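Long-range contact in protein argonaute (Marinitoga piezophila, PDB 5I4A), which uses short guide RNAs bearing a 5'-hydroxyl to bind complementary nucleic acid targets and cleaves single-stranded DNA, preferring manganese over magnesium: residues Ile448-Asp453 against Ile516-Arg521. Residues are numbered along the deposited sequence; the frame is centred on the assembly and turned at random.
With nucleotides of chain B.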
ATOM      1  N   ILE A 448      -6.797   2.156 -11.078  1.00 39.19           N
ATOM      2  CA  ILE A 448      -7.739   1.050 -10.932  1.00 41.11           C
ATOM      3  C   ILE A 448      -7.377   0.256  -9.685  1.00 38.13           C
ATOM      4  O   ILE A 448      -6.276  -0.298  -9.599  1.00 31.58           O
ATOM      5  CB  ILE A 448      -7.742   0.123 -12.160  1.00 43.85           C
ATOM      6  CG1 ILE A 448      -7.974   0.921 -13.444  1.00 45.59           C
ATOM      7  CG2 ILE A 448      -8.796  -0.965 -11.999  1.00 30.05           C
ATOM      8  CD1 ILE A 448      -9.296   1.639 -13.482  1.00 35.94           C
ATOM      9  N   ASP A 449      -8.309   0.181  -8.734  1.00 35.69           N
ATOM     10  CA  ASP A 449      -8.190  -0.680  -7.560  1.00 42.64           C
ATOM     11  C   ASP A 449      -9.314  -1.705  -7.629  1.00 43.45           C
ATOM     12  O   ASP A 449     -10.489  -1.359  -7.465  1.00 40.06           O
ATOM     13  CB  ASP A 449      -8.259   0.130  -6.263  1.00 47.34           C
ATOM     14  CG  ASP A 449      -7.927  -0.700  -5.024  1.00 52.74           C
ATOM     15  OD1 ASP A 449      -8.199  -1.919  -5.009  1.00 62.55           O
ATOM     16  OD2 ASP A 449      -7.391  -0.125  -4.054  1.00 56.97           O
ATOM     17  N   LEU A 450      -8.952  -2.966  -7.861  1.00 42.57           N
ATOM     18  CA  LEU A 450      -9.927  -4.036  -8.032  1.00 41.63           C
ATOM     19  C   LEU A 450      -9.409  -5.288  -7.342  1.00 40.39           C
ATOM     20  O   LEU A 450      -8.348  -5.806  -7.707  1.00 37.33           O
ATOM     21  CB  LEU A 450     -10.196  -4.295  -9.518  1.00 35.41           C
ATOM     22  CG  LEU A 450     -11.154  -5.429  -9.885  1.00 50.60           C
ATOM     23  CD1 LEU A 450     -12.025  -5.039 -11.064  1.00 45.87           C
ATOM     24  CD2 LEU A 450     -10.357  -6.660 -10.220  1.00 59.08           C
ATOM     25  N   SER A 451     -10.161  -5.781  -6.361  1.00 35.96           N
ATOM     26  CA  SER A 451      -9.773  -6.949  -5.585  1.00 46.39           C
ATOM     27  C   SER A 451     -10.907  -7.967  -5.566  1.00 48.73           C
ATOM     28  O   SER A 451     -12.080  -7.630  -5.756  1.00 40.36           O
ATOM     29  CB  SER A 451      -9.387  -6.569  -4.149  1.00 57.99           C
ATOM     30  OG  SER A 451     -10.466  -5.936  -3.480  1.00 54.13           O
ATOM     31  N   HIS A 452     -10.538  -9.225  -5.326  1.00 56.25           N
ATOM     32  CA  HIS A 452     -11.479 -10.340  -5.280  1.00 60.39           C
ATOM     33  C   HIS A 452     -11.210 -11.160  -4.027  1.00 67.62           C
ATOM     34  O   HIS A 452     -10.106 -11.687  -3.857  1.00 69.13           O
ATOM     35  CB  HIS A 452     -11.353 -11.232  -6.518  1.00 54.13           C
ATOM     36  CG  HIS A 452     -11.509 -10.505  -7.817  1.00 58.29           C
ATOM     37  ND1 HIS A 452     -12.594  -9.703  -8.097  1.00 59.00           N
ATOM     38  CD2 HIS A 452     -10.723 -10.471  -8.917  1.00 61.82           C
ATOM     39  CE1 HIS A 452     -12.465  -9.200  -9.311  1.00 58.70           C
ATOM     40  NE2 HIS A 452     -11.339  -9.652  -9.831  1.00 62.09           N
ATOM     41  N   ASP A 453     -12.215 -11.283  -3.166  1.00 68.16           N
ATOM     42  CA  ASP A 453     -12.092 -12.099  -1.959  1.00 66.01           C
ATOM     43  C   ASP A 453     -13.173 -13.173  -1.887  1.00 60.76           C
ATOM     44  O   ASP A 453     -14.101 -13.193  -2.698  1.00 59.13           O
ATOM     45  CB  ASP A 453     -12.148 -11.224  -0.706  1.00 77.17           C
ATOM     46  CG  ASP A 453     -10.771 -10.891  -0.168  1.00 85.94           C
ATOM     47  OD1 ASP A 453     -10.255 -11.668   0.664  1.00 85.96           O
ATOM     48  OD2 ASP A 453     -10.205  -9.855  -0.576  1.00 88.00           O
ATOM     49  N   ILE A 516      -3.721   3.706 -17.957  1.00 51.55           N
ATOM     50  CA  ILE A 516      -4.464   2.838 -17.051  1.00 51.81           C
ATOM     51  C   ILE A 516      -3.448   2.226 -16.096  1.00 51.30           C
ATOM     52  O   ILE A 516      -2.686   1.325 -16.468  1.00 51.45           O
ATOM     53  CB  ILE A 516      -5.262   1.759 -17.793  1.00 52.93           C
ATOM     54  CG1 ILE A 516      -6.319   2.395 -18.698  1.00 53.24           C
ATOM     55  CG2 ILE A 516      -5.922   0.810 -16.806  1.00 52.97           C
ATOM     56  CD1 ILE A 516      -5.837   2.656 -20.112  1.00 53.46           C
ATOM     57  N   LEU A 517      -3.431   2.721 -14.864  1.00 50.70           N
ATOM     58  CA  LEU A 517      -2.526   2.236 -13.834  1.00 50.17           C
ATOM     59  C   LEU A 517      -3.296   1.301 -12.910  1.00 50.46           C
ATOM     60  O   LEU A 517      -4.343   1.675 -12.371  1.00 50.54           O
ATOM     61  CB  LEU A 517      -1.924   3.400 -13.049  1.00 49.27           C
ATOM     62  CG  LEU A 517      -1.662   4.686 -13.843  1.00 49.01           C
ATOM     63  CD1 LEU A 517      -1.133   5.776 -12.928  1.00 48.13           C
ATOM     64  CD2 LEU A 517      -0.707   4.450 -15.005  1.00 49.13           C
ATOM     65  N   ARG A 518      -2.783   0.088 -12.740  1.00 50.62           N
ATOM     66  CA  ARG A 518      -3.466  -0.963 -12.002  1.00 50.99           C
ATOM     67  C   ARG A 518      -2.720  -1.264 -10.709  1.00 50.37           C
ATOM     68  O   ARG A 518      -1.494  -1.418 -10.712  1.00 49.96           O
ATOM     69  CB  ARG A 518      -3.578  -2.228 -12.857  1.00 51.76           C
ATOM     70  CG  ARG A 518      -4.118  -3.450 -12.137  1.00 52.14           C
ATOM     71  CD  ARG A 518      -5.569  -3.276 -11.719  1.00 52.48           C
ATOM     72  NE  ARG A 518      -6.121  -4.525 -11.201  1.00 55.81           N
ATOM     73  CZ  ARG A 518      -6.860  -5.368 -11.915  1.00 53.76           C
ATOM     74  NH1 ARG A 518      -7.151  -5.094 -13.179  1.00 54.20           N
ATOM     75  NH2 ARG A 518      -7.310  -6.484 -11.360  1.00 54.12           N
ATOM     76  N   ASP A 519      -3.463  -1.343  -9.607  1.00 50.30           N
ATOM     77  CA  ASP A 519      -2.911  -1.770  -8.323  1.00 49.80           C
ATOM     78  C   ASP A 519      -2.676  -3.272  -8.388  1.00 50.25           C
ATOM     79  O   ASP A 519      -3.595  -4.071  -8.200  1.00 50.81           O
ATOM     80  CB  ASP A 519      -3.858  -1.398  -7.188  1.00 49.65           C
ATOM     81  CG  ASP A 519      -3.358  -1.856  -5.827  1.00 49.16           C
ATOM     82  OD1 ASP A 519      -2.161  -2.196  -5.704  1.00 48.78           O
ATOM     83  OD2 ASP A 519      -4.164  -1.867  -4.874  1.00 56.11           O
ATOM     84  N   GLY A 520      -1.438  -3.658  -8.658  1.00 50.01           N
ATOM     85  CA  GLY A 520      -1.107  -5.046  -8.885  1.00 50.45           C
ATOM     86  C   GLY A 520      -1.101  -5.389 -10.360  1.00 51.06           C
ATOM     87  O   GLY A 520      -0.929  -4.535 -11.233  1.00 55.23           O
ATOM     88  N   ARG A 521      -1.306  -6.672 -10.635  1.00 56.00           N
ATOM     89  CA  ARG A 521      -1.245  -7.190 -11.991  1.00 55.01           C
ATOM     90  C   ARG A 521      -2.648  -7.429 -12.540  1.00 56.23           C
ATOM     91  O   ARG A 521      -3.569  -7.792 -11.798  1.00 61.32           O
ATOM     92  CB  ARG A 521      -0.430  -8.482 -12.043  1.00 52.79           C
ATOM     93  CG  ARG A 521      -0.830  -9.540 -11.026  1.00 56.26           C
ATOM     94  CD  ARG A 521       0.251 -10.610 -10.915  1.00 61.85           C
ATOM     95  NE  ARG A 521      -0.236 -11.844 -10.303  1.00 67.59           N
ATOM     96  CZ  ARG A 521      -0.103 -12.150  -9.015  1.00 67.44           C
ATOM     97  NH1 ARG A 521       0.504 -11.309  -8.187  1.00 61.49           N
ATOM     98  NH2 ARG A 521      -0.579 -13.298  -8.554  1.00 65.31           N
TER
ATOM     99  P     C B  12      -1.066 -16.443  -9.088  1.00 90.95           P
ATOM    100  OP1   C B  12      -0.391 -15.387  -9.878  1.00 89.16           O
ATOM    101  OP2   C B  12      -2.542 -16.449  -9.027  1.00 88.07           O
ATOM    102  O5'   C B  12      -0.624 -17.887  -9.617  1.00 88.07           O
TER
HETATM  103  O   HOH W   1      -6.097  -3.813  -8.292  1.00 39.21           O
HETATM  104  O   HOH W   2      -5.675  -5.080  -6.002  1.00 62.20           O
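Two neighbouring parallel strands of the RNase H-fold PIWI sheet meet through Ile448 and Arg518 and bring Asp449 and Asp519, both inferred to be catalytic, side by side. Ile448 is held at both backbone ends: its N donates to O of Leu517 (2.8 Å), and its O accepts from N of Asp519 (3.0 Å) in a nearly straight bond of 169°. Beyond this pairing the strands splay, and water 1 bridges the opening, accepting from N of Leu450 and from NE of Arg518 (3.0 Å).

On the face opposite the aspartates, CG1 of Ile448 packs alongside CG2 of Ile516 (3.9 Å). The Arg518 chain, bent at chi2 (66°), passes with CD against CG2 of Ile448 and sets its guanidinium beside Leu450, whose CB lies over the rim of one face while CD2 lies 3.3 Å from NH2. Glu524 takes NH2 in a salt bridge and is also hydrogen-bonded to NE2 of His452. With an alanine at Arg518, Glu524 would probably lose its charged mate and water 1 one of its donors.

Past the strand end, the guanidinium of Arg521 lies beside the phosphates of the guide RNA, and its NH1 forms a salt bridge with one of them. On the catalytic face the two carboxylates stand almost perpendicular, 87° apart, with OD2 of Asp449 3.8 Å from OD2 of Asp519. This placing of the two carboxylates is consistent with a shared manganese site, as inferred from relatives.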